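Local coordinates for protein glycosyl hydrolase family 88 (Pedobacter heparinus, PDB 3WIW) that probably hydrolyses unsaturated glucuronyl oligosaccharides released from heparin, as a family 88 glycoside hydrolase built on an alpha6/alpha6-barrel, at residues L43-N55 with N93-L105. Numbering follows the deposited sequence. Where two conformers were deposited one is given.
Sequences LTRAAQTYTPGMN and NLAAEAKRFTLAL
Pro-52 lies over one face of the Phe-101 ring, its CG 3.8 Å from the ring centroid and only 5° off the normal, a CH-pi contact that illustrates how a loop leaving one helix can be fastened to a later one. The same CG sits over one face of the Arg-100 guanidinium, toward its rim, 3.5 Å from NH2. Ala-47 O, Tyr-50 O and Asn-55 OD1 border the ring edge, while Asn-55 ND2 hydrogen-bonds Thr-75 OG1 and Phe-78 meets the ring edge-to-face. In this alpha6/alpha6-barrel, helices 30-49 and 92-103 run side by side, their segment axes 39° apart; past the first, a type II turn at Thr-51 to Met-54 brings Gly-53 N 3.4 Å from Ala-104 CB. A bend at chi2 (-79°) folds the Glu-97 carboxylate over Ala-47, CD 3.3 Å from Ala-47 CB; in a salt bridge Arg-100 grips OE1 side-on with NE and NH1, NH1 at 2.8 Å on the syn lone pair. An alanine at Glu-97 would probably leave the guanidinium without its carboxylate, less firmly set against Pro-52. One water joins Thr-44 O, Asn-93 ND2 and Glu-97 OE2, another Tyr-50 O and Arg-100 NH1, a third Gly-53 N, Asn-55 OD1 and Phe-101 O.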
loop_
_atom_site.group_PDB
_atom_site.type_symbol
_atom_site.label_atom_id
_atom_site.label_comp_id
_atom_site.label_asym_id
_atom_site.label_seq_id
_atom_site.Cartn_x
_atom_site.Cartn_y
_atom_site.Cartn_z
ATOM N N LEU A 43 -3.198 -4.742 18.025
ATOM C CA LEU A 43 -1.805 -5.009 17.719
ATOM C C LEU A 43 -1.109 -5.683 18.889
ATOM O O LEU A 43 -0.279 -6.570 18.691
ATOM C CB LEU A 43 -1.079 -3.712 17.366
ATOM C CG LEU A 43 -1.470 -3.116 16.018
ATOM C CD1 LEU A 43 -0.802 -1.749 15.842
ATOM C CD2 LEU A 43 -1.139 -4.064 14.844
ATOM N N THR A 44 -1.431 -5.261 20.109
ATOM C CA THR A 44 -0.840 -5.869 21.294
ATOM C C THR A 44 -1.180 -7.359 21.350
ATOM O O THR A 44 -0.299 -8.206 21.546
ATOM C CB THR A 44 -1.320 -5.168 22.571
ATOM O OG1 THR A 44 -0.935 -3.792 22.518
ATOM C CG2 THR A 44 -0.752 -5.822 23.834
ATOM N N ARG A 45 -2.451 -7.681 21.138
ATOM C CA ARG A 45 -2.885 -9.068 21.161
ATOM C C ARG A 45 -2.312 -9.849 19.970
ATOM O O ARG A 45 -1.911 -11.005 20.123
ATOM C CB ARG A 45 -4.414 -9.143 21.127
ATOM C CG ARG A 45 -5.136 -8.499 22.309
ATOM C CD ARG A 45 -4.919 -9.236 23.606
ATOM N NE ARG A 45 -5.266 -10.663 23.594
ATOM C CZ ARG A 45 -6.487 -11.182 23.757
ATOM N NH1 ARG A 45 -7.566 -10.417 23.903
ATOM N NH2 ARG A 45 -6.635 -12.502 23.760
ATOM N N ALA A 46 -2.305 -9.243 18.781
ATOM C CA ALA A 46 -1.741 -9.911 17.606
ATOM C C ALA A 46 -0.276 -10.298 17.832
ATOM O O ALA A 46 0.137 -11.429 17.541
ATOM C CB ALA A 46 -1.868 -9.025 16.386
ATOM N N ALA A 47 0.513 -9.364 18.352
ATOM C CA ALA A 47 1.948 -9.622 18.530
ATOM C C ALA A 47 2.215 -10.687 19.610
ATOM O O ALA A 47 3.236 -11.355 19.583
ATOM C CB ALA A 47 2.677 -8.328 18.837
ATOM N N GLN A 48 1.288 -10.829 20.562
ATOM C CA GLN A 48 1.343 -11.860 21.602
ATOM C C GLN A 48 0.954 -13.225 21.044
ATOM O O GLN A 48 1.379 -14.261 21.548
ATOM C CB GLN A 48 0.381 -11.505 22.742
ATOM C CG GLN A 48 0.849 -10.332 23.609
ATOM C CD GLN A 48 -0.234 -9.755 24.506
ATOM O OE1 GLN A 48 -1.426 -10.074 24.378
ATOM N NE2 GLN A 48 0.175 -8.883 25.412
ATOM N N THR A 49 0.131 -13.219 20.004
ATOM C CA THR A 49 -0.476 -14.444 19.493
ATOM C C THR A 49 0.289 -15.077 18.313
ATOM O O THR A 49 0.549 -16.294 18.303
ATOM C CB THR A 49 -1.936 -14.152 19.087
ATOM O OG1 THR A 49 -2.666 -13.723 20.243
ATOM C CG2 THR A 49 -2.615 -15.377 18.531
ATOM N N TYR A 50 0.615 -14.271 17.303
ATOM C CA TYR A 50 1.328 -14.753 16.125
ATOM C C TYR A 50 2.826 -14.884 16.384
ATOM O O TYR A 50 3.358 -14.349 17.371
ATOM C CB TYR A 50 1.014 -13.852 14.900
ATOM C CG TYR A 50 -0.478 -13.754 14.687
ATOM C CD1 TYR A 50 -1.204 -14.878 14.336
ATOM C CD2 TYR A 50 -1.169 -12.562 14.899
ATOM C CE1 TYR A 50 -2.573 -14.835 14.196
ATOM C CE2 TYR A 50 -2.570 -12.503 14.766
ATOM C CZ TYR A 50 -3.253 -13.653 14.415
ATOM O OH TYR A 50 -4.625 -13.638 14.295
ATOM N N THR A 51 3.495 -15.620 15.509
ATOM C CA THR A 51 4.919 -15.906 15.644
ATOM C C THR A 51 5.708 -15.137 14.582
ATOM O O THR A 51 5.374 -15.185 13.389
ATOM C CB THR A 51 5.159 -17.402 15.436
ATOM O OG1 THR A 51 4.356 -18.152 16.363
ATOM C CG2 THR A 51 6.625 -17.739 15.665
ATOM N N PRO A 52 6.781 -14.439 15.003
ATOM C CA PRO A 52 7.610 -13.730 14.017
ATOM C C PRO A 52 8.048 -14.669 12.894
ATOM O O PRO A 52 8.440 -15.820 13.137
ATOM C CB PRO A 52 8.802 -13.225 14.848
ATOM C CG PRO A 52 8.188 -13.026 16.219
ATOM C CD PRO A 52 7.212 -14.175 16.395
ATOM N N GLY A 53 7.923 -14.183 11.660
ATOM C CA GLY A 53 8.240 -14.977 10.482
ATOM C C GLY A 53 7.036 -15.694 9.878
ATOM O O GLY A 53 7.146 -16.299 8.807
ATOM N N MET A 54 5.897 -15.644 10.573
ATOM C CA MET A 54 4.646 -16.208 10.080
ATOM C C MET A 54 3.555 -15.178 10.362
ATOM O O MET A 54 2.749 -15.321 11.272
ATOM C CB MET A 54 4.354 -17.544 10.771
ATOM C CG MET A 54 5.297 -18.667 10.356
ATOM S SD MET A 54 5.141 -19.093 8.608
ATOM C CE MET A 54 3.750 -20.214 8.623
ATOM N N ASN A 55 3.544 -14.126 9.563
ATOM C CA ASN A 55 2.733 -12.962 9.873
ATOM C C ASN A 55 1.265 -13.141 9.536
ATOM O O ASN A 55 0.924 -13.822 8.572
ATOM C CB ASN A 55 3.310 -11.758 9.144
ATOM C CG ASN A 55 4.689 -11.432 9.637
ATOM O OD1 ASN A 55 4.851 -11.064 10.803
ATOM N ND2 ASN A 55 5.696 -11.645 8.804
ATOM N N ASN A 93 6.037 -1.246 24.246
ATOM C CA ASN A 93 5.861 -2.655 23.939
ATOM C C ASN A 93 5.669 -2.891 22.434
ATOM O O ASN A 93 6.165 -3.885 21.875
ATOM C CB ASN A 93 4.690 -3.248 24.712
ATOM C CG ASN A 93 4.439 -4.685 24.332
ATOM O OD1 ASN A 93 5.272 -5.559 24.587
ATOM N ND2 ASN A 93 3.313 -4.936 23.690
ATOM N N LEU A 94 4.945 -1.988 21.774
ATOM C CA LEU A 94 4.748 -2.106 20.337
ATOM C C LEU A 94 6.058 -1.926 19.566
ATOM O O LEU A 94 6.254 -2.571 18.551
ATOM C CB LEU A 94 3.664 -1.150 19.832
ATOM C CG LEU A 94 2.227 -1.477 20.261
ATOM C CD1 LEU A 94 1.272 -0.550 19.540
ATOM C CD2 LEU A 94 1.889 -2.953 19.998
ATOM N N ALA A 95 6.963 -1.085 20.055
ATOM C CA ALA A 95 8.279 -0.958 19.417
ATOM C C ALA A 95 9.094 -2.249 19.568
ATOM O O ALA A 95 9.785 -2.677 18.641
ATOM C CB ALA A 95 9.034 0.230 19.981
ATOM N N ALA A 96 9.009 -2.867 20.741
ATOM C CA ALA A 96 9.709 -4.126 20.984
ATOM C C ALA A 96 9.148 -5.226 20.080
ATOM O O ALA A 96 9.902 -6.014 19.503
ATOM C CB ALA A 96 9.635 -4.525 22.457
ATOM N N GLU A 97 7.822 -5.293 19.970
ATOM C CA GLU A 97 7.200 -6.278 19.098
ATOM C C GLU A 97 7.543 -5.996 17.641
ATOM O O GLU A 97 7.816 -6.917 16.871
ATOM C CB GLU A 97 5.682 -6.300 19.301
ATOM C CG GLU A 97 5.236 -6.750 20.697
ATOM C CD GLU A 97 5.281 -8.256 20.893
ATOM O OE1 GLU A 97 5.988 -8.957 20.134
ATOM O OE2 GLU A 97 4.598 -8.737 21.820
ATOM N N ALA A 98 7.534 -4.725 17.248
ATOM C CA ALA A 98 7.877 -4.394 15.868
ATOM C C ALA A 98 9.291 -4.862 15.529
ATOM O O ALA A 98 9.502 -5.404 14.460
ATOM C CB ALA A 98 7.718 -2.907 15.595
ATOM N N LYS A 99 10.229 -4.715 16.456
ATOM C CA LYS A 99 11.600 -5.191 16.248
ATOM C C LYS A 99 11.607 -6.721 16.019
ATOM O O LYS A 99 12.198 -7.206 15.051
ATOM C CB LYS A 99 12.456 -4.814 17.445
ATOM C CG LYS A 99 13.867 -5.350 17.381
ATOM C CD LYS A 99 14.696 -4.889 18.566
ATOM C CE LYS A 99 16.105 -5.393 18.412
ATOM N NZ LYS A 99 16.969 -5.040 19.565
ATOM N N ARG A 100 10.947 -7.466 16.907
ATOM C CA ARG A 100 10.896 -8.933 16.813
ATOM C C ARG A 100 10.323 -9.397 15.467
ATOM O O ARG A 100 10.883 -10.273 14.791
ATOM C CB ARG A 100 9.974 -9.512 17.905
ATOM C CG ARG A 100 10.559 -9.739 19.265
ATOM C CD ARG A 100 9.858 -10.949 19.913
ATOM N NE ARG A 100 8.399 -10.849 19.947
ATOM C CZ ARG A 100 7.574 -11.891 19.870
ATOM N NH1 ARG A 100 6.266 -11.708 19.927
ATOM N NH2 ARG A 100 8.051 -13.119 19.730
ATOM N N PHE A 101 9.184 -8.826 15.088
ATOM C CA PHE A 101 8.521 -9.234 13.846
ATOM C C PHE A 101 9.271 -8.741 12.593
ATOM O O PHE A 101 9.179 -9.351 11.532
ATOM C CB PHE A 101 7.043 -8.807 13.865
ATOM C CG PHE A 101 6.171 -9.708 14.709
ATOM C CD1 PHE A 101 6.038 -9.502 16.075
ATOM C CD2 PHE A 101 5.509 -10.784 14.132
ATOM C CE1 PHE A 101 5.247 -10.360 16.854
ATOM C CE2 PHE A 101 4.701 -11.632 14.899
ATOM C CZ PHE A 101 4.576 -11.418 16.257
ATOM N N THR A 102 10.007 -7.639 12.715
ATOM C CA THR A 102 10.841 -7.162 11.611
ATOM C C THR A 102 12.046 -8.074 11.365
ATOM O O THR A 102 12.288 -8.519 10.242
ATOM C CB THR A 102 11.297 -5.697 11.836
ATOM O OG1 THR A 102 10.139 -4.859 11.856
ATOM C CG2 THR A 102 12.196 -5.216 10.716
ATOM N N LEU A 103 12.781 -8.385 12.430
ATOM C CA LEU A 103 14.062 -9.087 12.264
ATOM C C LEU A 103 13.872 -10.518 11.781
ATOM O O LEU A 103 14.802 -11.124 11.247
ATOM C CB LEU A 103 14.912 -9.062 13.541
ATOM C CG LEU A 103 15.413 -7.673 13.933
ATOM C CD1 LEU A 103 16.080 -7.697 15.329
ATOM C CD2 LEU A 103 16.397 -7.111 12.883
ATOM N N ALA A 104 12.665 -11.061 11.966
ATOM C CA ALA A 104 12.346 -12.391 11.453
ATOM C C ALA A 104 12.288 -12.424 9.920
ATOM O O ALA A 104 12.191 -13.505 9.342
ATOM C CB ALA A 104 11.031 -12.895 12.028
ATOM N N LEU A 105 12.350 -11.256 9.272
ATOM C CA LEU A 105 12.252 -11.173 7.816
ATOM C C LEU A 105 13.612 -11.002 7.120
ATOM O O LEU A 105 13.689 -10.666 5.934
ATOM C CB LEU A 105 11.299 -10.049 7.417
ATOM C CG LEU A 105 9.844 -10.260 7.868
ATOM C CD1 LEU A 105 8.943 -9.153 7.339
ATOM C CD2 LEU A 105 9.330 -11.657 7.465
HETATM O O HOH W 1 2.342 -7.395 22.551
HETATM O O HOH W 2 1.295 -2.793 23.869
HETATM O O HOH W 3 2.954 -7.858 25.649
HETATM O O HOH W 4 4.833 -14.250 19.540
HETATM O O HOH W 5 7.563 -11.488 11.124
#